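Local coordinates for Tol-Pal system protein TolB (Acinetobacter baumannii, PDB 7MX5) that probably acts in the periplasm as part of the Tol-Pal system, which maintains outer membrane integrity and takes part in outer membrane invagination during cell division, at residues Q242-L245 against S246-Q249; L140-P143 against A144-A147. All coordinates share one frame; numbering follows the deposited sequence.

Contact 1 (Q242-L245 against S246-Q249); sequences QMDL and STRQ
Asp244 and Ser246 meet through their polar ends at the close of a strand. Ser246 OG donates a hydrogen bond to Asp244 OD2 over 2.9 Å and comes from above the carboxylate plane, 42° out of it. The CG of Asp244 lies anti to the backbone N (chi1 174°), which carries the carboxylate over the start of the turn. Thr247 OG1 in turn donates to Ser246 OG at 3.0 Å. The hydroxyls of Thr247 and Ser246 thus form a short relay that ends on one carboxylate oxygen of Asp244.

Met243 meets Arg248 away from this polar relay. The two side chains cross at a slant, and the methyl CE of Met243 touches CG of Arg248 at 3.6 Å. A bend at chi2 (62°) turns the Arg248 chain so that its NH1 reaches Leu245 O in a weak bond of 3.2 Å. Its NH2 has a stronger partner, a salt bridge to Glu207.

The backbone closes the turn of a beta hairpin. Asp244 N donates to Gln249 O at 3.1 Å, and Arg248 N bonds weakly to Asp244 O.

The hairpin joins strands 239-244 and 249-252, the third and fourth strands of a propeller blade. On one flank, Met243 is backbone hydrogen-bonded to Met228 of strand 227-232. Met243 and Arg248 also both touch Ile209 of strand 206-211, in the adjoining four-stranded sheet.

Contact 2 (L140-P143 against A144-A147); sequences LRNP and ATPA
Asn142 reaches across the turn to Ala144 and Thr145 with its side-chain amide. Its CB makes no close approach to 144-147. CG lies anti to the backbone N (chi1 -159°), and this swings the amide over the residues that follow. CG itself stands 3.9 Å from Thr145 OG1. From here the two ends of the amide part company. OD1 accepts a weak bond from Ala144 N at 3.1 Å, with an angle of 131° at the hydrogen. The same oxygen also lies 3.3 Å from the methyl CB of Ala144. ND2 points to the other neighbour and comes within 3.6 Å of Thr145 OG1. That is a contact and not a hydrogen bond. The Asn142 side chain runs obliquely across that of Thr145.

The backbone here makes a type I beta turn from Asn142 to Thr145, with Pro143 and Ala144 at its two corners. Thr145 N donates to Asn142 O over 3.1 Å. The weak OD1 bond to Ala144 N, two residues on, gives Asn142 the pattern of an Asx turn. The turn begins the connection between strands 135-141 and 150-156, neighbours in a four-stranded antiparallel propeller blade. Strand 391-397, from the C-terminal end, lies beside 135-141 and completes this blade, a usual way of closing a beta-propeller ring.

The proline ring of Pro143 closes off its own nitrogen, which has no hydrogen to give. Its phi of -68° suits the first corner of the turn. Thr145 OG1 makes a weak bond back to Ala144 O at 3.0 Å. Further on, Pro146 CD comes 4.0 Å from Pro143 O. The Asn142 side chain also touches Gln389, and Pro143 touches Arg149.

From the N terminus, contact 2 comes first. It closes a short turn after strand 135-141, and the chain then runs on into strand 150-156 of the same sheet. The chain next passes through the four-stranded sheet of strands 172-177 to 206-211. Contact 1 follows, at the turn between strands 239-244 and 249-252 of the sheet after that. The two contacts lie in series, and neither encloses nor crosses the other. The centres of contact 1 and contact 2 are about 34 Å apart. They are turns of two different propeller blades: contact 2 belongs to the one that holds C-terminal strand 391-397, contact 1 to the one built from strands 215-221 to 249-252.

Contact 1 (Q242-L245 against S246-Q249)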
ATOM      1  N   GLN A 242      24.232   4.049  -3.044  1.00 45.58           N
ATOM      2  CA  GLN A 242      23.682   4.591  -1.809  1.00 47.70           C
ATOM      3  C   GLN A 242      24.089   6.050  -1.678  1.00 52.88           C
ATOM      4  O   GLN A 242      25.274   6.382  -1.789  1.00 59.30           O
ATOM      5  CB  GLN A 242      24.150   3.810  -0.580  1.00 54.78           C
ATOM      6  CG  GLN A 242      23.389   4.200   0.682  1.00 48.24           C
ATOM      7  CD  GLN A 242      23.852   3.459   1.919  1.00 51.13           C
ATOM      8  OE1 GLN A 242      24.853   2.745   1.893  1.00 66.30           O
ATOM      9  NE2 GLN A 242      23.121   3.626   3.015  1.00 51.68           N
ATOM     10  N   MET A 243      23.110   6.913  -1.442  1.00 48.74           N
ATOM     11  CA  MET A 243      23.356   8.330  -1.235  1.00 52.02           C
ATOM     12  C   MET A 243      23.257   8.675   0.242  1.00 49.54           C
ATOM     13  O   MET A 243      22.440   8.108   0.970  1.00 56.39           O
ATOM     14  CB  MET A 243      22.366   9.188  -2.021  1.00 51.59           C
ATOM     15  CG  MET A 243      22.932  10.536  -2.401  1.00 57.35           C
ATOM     16  SD  MET A 243      21.685  11.705  -2.943  1.00 60.83           S
ATOM     17  CE  MET A 243      22.463  12.320  -4.431  1.00 56.14           C
ATOM     18  N   ASP A 244      24.098   9.606   0.676  1.00 52.25           N
ATOM     19  CA  ASP A 244      23.993  10.207   1.997  1.00 62.27           C
ATOM     20  C   ASP A 244      23.317  11.562   1.836  1.00 60.27           C
ATOM     21  O   ASP A 244      23.812  12.421   1.097  1.00 64.13           O
ATOM     22  CB  ASP A 244      25.368  10.344   2.648  1.00 62.33           C
ATOM     23  CG  ASP A 244      25.318  11.103   3.958  1.00 67.30           C
ATOM     24  OD1 ASP A 244      24.320  10.956   4.695  1.00 69.67           O
ATOM     25  OD2 ASP A 244      26.281  11.839   4.254  1.00 76.53           O
ATOM     26  N   LEU A 245      22.187  11.747   2.520  1.00 62.31           N
ATOM     27  CA  LEU A 245      21.342  12.910   2.262  1.00 62.51           C
ATOM     28  C   LEU A 245      22.020  14.216   2.654  1.00 63.80           C
ATOM     29  O   LEU A 245      21.747  15.258   2.046  1.00 71.26           O
ATOM     30  CB  LEU A 245      20.013  12.765   3.005  1.00 53.90           C
ATOM     31  CG  LEU A 245      19.106  11.599   2.602  1.00 64.75           C
ATOM     32  CD1 LEU A 245      17.667  11.881   3.003  1.00 63.77           C
ATOM     33  CD2 LEU A 245      19.203  11.315   1.110  1.00 54.43           C
ATOM     34  N   SER A 246      22.905  14.185   3.652  1.00 65.38           N
ATOM     35  CA  SER A 246      23.471  15.422   4.179  1.00 70.31           C
ATOM     36  C   SER A 246      24.392  16.094   3.167  1.00 70.76           C
ATOM     37  O   SER A 246      24.302  17.306   2.939  1.00 73.98           O
ATOM     38  CB  SER A 246      24.220  15.139   5.482  1.00 77.14           C
ATOM     39  OG  SER A 246      25.374  14.354   5.244  1.00 75.60           O
ATOM     40  N   THR A 247      25.284  15.323   2.545  1.00 72.71           N
ATOM     41  CA  THR A 247      26.301  15.872   1.659  1.00 75.83           C
ATOM     42  C   THR A 247      26.139  15.441   0.202  1.00 68.14           C
ATOM     43  O   THR A 247      26.959  15.836  -0.632  1.00 71.94           O
ATOM     44  CB  THR A 247      27.699  15.479   2.164  1.00 81.11           C
ATOM     45  OG1 THR A 247      27.664  15.310   3.586  1.00 69.88           O
ATOM     46  CG2 THR A 247      28.720  16.562   1.825  1.00 74.61           C
ATOM     47  N   ARG A 248      25.107  14.651  -0.128  1.00 71.11           N
ATOM     48  CA  ARG A 248      24.849  14.173  -1.499  1.00 76.40           C
ATOM     49  C   ARG A 248      25.982  13.305  -1.998  1.00 71.23           C
ATOM     50  O   ARG A 248      26.222  13.160  -3.209  1.00 69.68           O
ATOM     51  CB  ARG A 248      24.595  15.311  -2.477  1.00 73.48           C
ATOM     52  CG  ARG A 248      23.146  15.461  -2.835  1.00 75.43           C
ATOM     53  CD  ARG A 248      22.305  15.791  -1.624  1.00 75.68           C
ATOM     54  NE  ARG A 248      21.018  16.348  -2.018  1.00 75.89           N
ATOM     55  CZ  ARG A 248      20.281  17.139  -1.250  1.00 81.13           C
ATOM     56  NH1 ARG A 248      20.676  17.488  -0.037  1.00 87.64           N
ATOM     57  NH2 ARG A 248      19.121  17.597  -1.714  1.00 73.79           N
ATOM     58  N   GLN A 249      26.656  12.736  -1.020  1.00 84.63           N
ATOM     59  CA  GLN A 249      27.717  11.771  -1.222  1.00 90.10           C
ATOM     60  C   GLN A 249      27.259  10.450  -1.848  1.00 89.81           C
ATOM     61  O   GLN A 249      26.605   9.648  -1.180  1.00 86.41           O
ATOM     62  CB  GLN A 249      28.412  11.486   0.111  1.00 94.21           C
ATOM     63  CG  GLN A 249      29.637  10.594  -0.005  1.00116.16           C
ATOM     64  CD  GLN A 249      30.394  10.470   1.300  1.00124.59           C
ATOM     65  OE1 GLN A 249      30.058  11.127   2.285  1.00122.16           O
ATOM     66  NE2 GLN A 249      31.421   9.625   1.313  1.00122.45           N
TER

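Contact 2 (L140-P143 against A144-A147)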
ATOM      1  N   LEU A 140      -0.329   7.559 -13.097  1.00 38.38           N
ATOM      2  CA  LEU A 140      -1.275   7.341 -14.182  1.00 38.06           C
ATOM      3  C   LEU A 140      -0.598   7.646 -15.511  1.00 41.17           C
ATOM      4  O   LEU A 140      -0.051   8.738 -15.701  1.00 40.72           O
ATOM      5  CB  LEU A 140      -2.516   8.217 -14.006  1.00 34.90           C
ATOM      6  CG  LEU A 140      -3.403   7.916 -12.797  1.00 50.27           C
ATOM      7  CD1 LEU A 140      -4.528   8.935 -12.692  1.00 45.61           C
ATOM      8  CD2 LEU A 140      -3.962   6.506 -12.884  1.00 44.07           C
ATOM      9  N   ARG A 141      -0.631   6.679 -16.424  1.00 39.56           N
ATOM     10  CA  ARG A 141      -0.049   6.824 -17.752  1.00 32.23           C
ATOM     11  C   ARG A 141      -1.172   6.842 -18.779  1.00 42.83           C
ATOM     12  O   ARG A 141      -1.945   5.882 -18.875  1.00 32.66           O
ATOM     13  CB  ARG A 141       0.932   5.692 -18.051  1.00 40.81           C
ATOM     14  CG  ARG A 141       2.085   5.590 -17.070  1.00 42.05           C
ATOM     15  CD  ARG A 141       3.059   4.505 -17.490  1.00 46.01           C
ATOM     16  NE  ARG A 141       4.118   4.305 -16.510  1.00 43.89           N
ATOM     17  CZ  ARG A 141       5.102   3.426 -16.641  1.00 37.53           C
ATOM     18  NH1 ARG A 141       5.196   2.649 -17.707  1.00 44.63           N
ATOM     19  NH2 ARG A 141       6.013   3.323 -15.679  1.00 45.50           N
ATOM     20  N   ASN A 142      -1.260   7.930 -19.540  1.00 41.60           N
ATOM     21  CA  ASN A 142      -2.294   8.089 -20.561  1.00 35.20           C
ATOM     22  C   ASN A 142      -1.681   8.747 -21.790  1.00 45.43           C
ATOM     23  O   ASN A 142      -1.551   9.981 -21.841  1.00 44.41           O
ATOM     24  CB  ASN A 142      -3.473   8.904 -20.037  1.00 38.31           C
ATOM     25  CG  ASN A 142      -4.740   8.676 -20.838  1.00 51.13           C
ATOM     26  OD1 ASN A 142      -4.710   8.072 -21.911  1.00 56.80           O
ATOM     27  ND2 ASN A 142      -5.860   9.164 -20.323  1.00 41.09           N
ATOM     28  N   PRO A 143      -1.292   7.961 -22.797  1.00 40.24           N
ATOM     29  CA  PRO A 143      -0.829   8.568 -24.055  1.00 56.92           C
ATOM     30  C   PRO A 143      -1.939   9.267 -24.816  1.00 49.43           C
ATOM     31  O   PRO A 143      -1.643  10.094 -25.688  1.00 46.42           O
ATOM     32  CB  PRO A 143      -0.264   7.379 -24.849  1.00 53.51           C
ATOM     33  CG  PRO A 143      -0.391   6.173 -23.961  1.00 51.26           C
ATOM     34  CD  PRO A 143      -1.349   6.494 -22.868  1.00 48.34           C
ATOM     35  N   ALA A 144      -3.201   8.965 -24.514  1.00 49.58           N
ATOM     36  CA  ALA A 144      -4.335   9.700 -25.058  1.00 47.45           C
ATOM     37  C   ALA A 144      -4.536  11.047 -24.377  1.00 48.08           C
ATOM     38  O   ALA A 144      -5.593  11.664 -24.546  1.00 50.29           O
ATOM     39  CB  ALA A 144      -5.611   8.862 -24.947  1.00 51.10           C
ATOM     40  N   THR A 145      -3.557  11.498 -23.599  1.00 40.55           N
ATOM     41  CA  THR A 145      -3.530  12.854 -23.051  1.00 44.26           C
ATOM     42  C   THR A 145      -2.078  13.299 -23.072  1.00 41.85           C
ATOM     43  O   THR A 145      -1.366  13.217 -22.062  1.00 48.41           O
ATOM     44  CB  THR A 145      -4.122  12.904 -21.641  1.00 46.81           C
ATOM     45  OG1 THR A 145      -5.475  12.435 -21.673  1.00 44.31           O
ATOM     46  CG2 THR A 145      -4.108  14.330 -21.103  1.00 51.71           C
ATOM     47  N   PRO A 146      -1.589  13.758 -24.228  1.00 47.32           N
ATOM     48  CA  PRO A 146      -0.155  14.074 -24.340  1.00 48.84           C
ATOM     49  C   PRO A 146       0.301  15.172 -23.398  1.00 47.64           C
ATOM     50  O   PRO A 146       1.485  15.211 -23.042  1.00 46.84           O
ATOM     51  CB  PRO A 146       0.002  14.484 -25.811  1.00 48.60           C
ATOM     52  CG  PRO A 146      -1.373  14.859 -26.263  1.00 51.56           C
ATOM     53  CD  PRO A 146      -2.316  13.995 -25.485  1.00 47.57           C
ATOM     54  N   ALA A 147      -0.600  16.063 -22.976  1.00 49.24           N
ATOM     55  CA  ALA A 147      -0.215  17.117 -22.044  1.00 48.30           C
ATOM     56  C   ALA A 147       0.015  16.561 -20.643  1.00 55.36           C
ATOM     57  O   ALA A 147       0.933  16.999 -19.938  1.00 51.85           O
ATOM     58  CB  ALA A 147      -1.280  18.214 -22.020  1.00 48.64           C
TER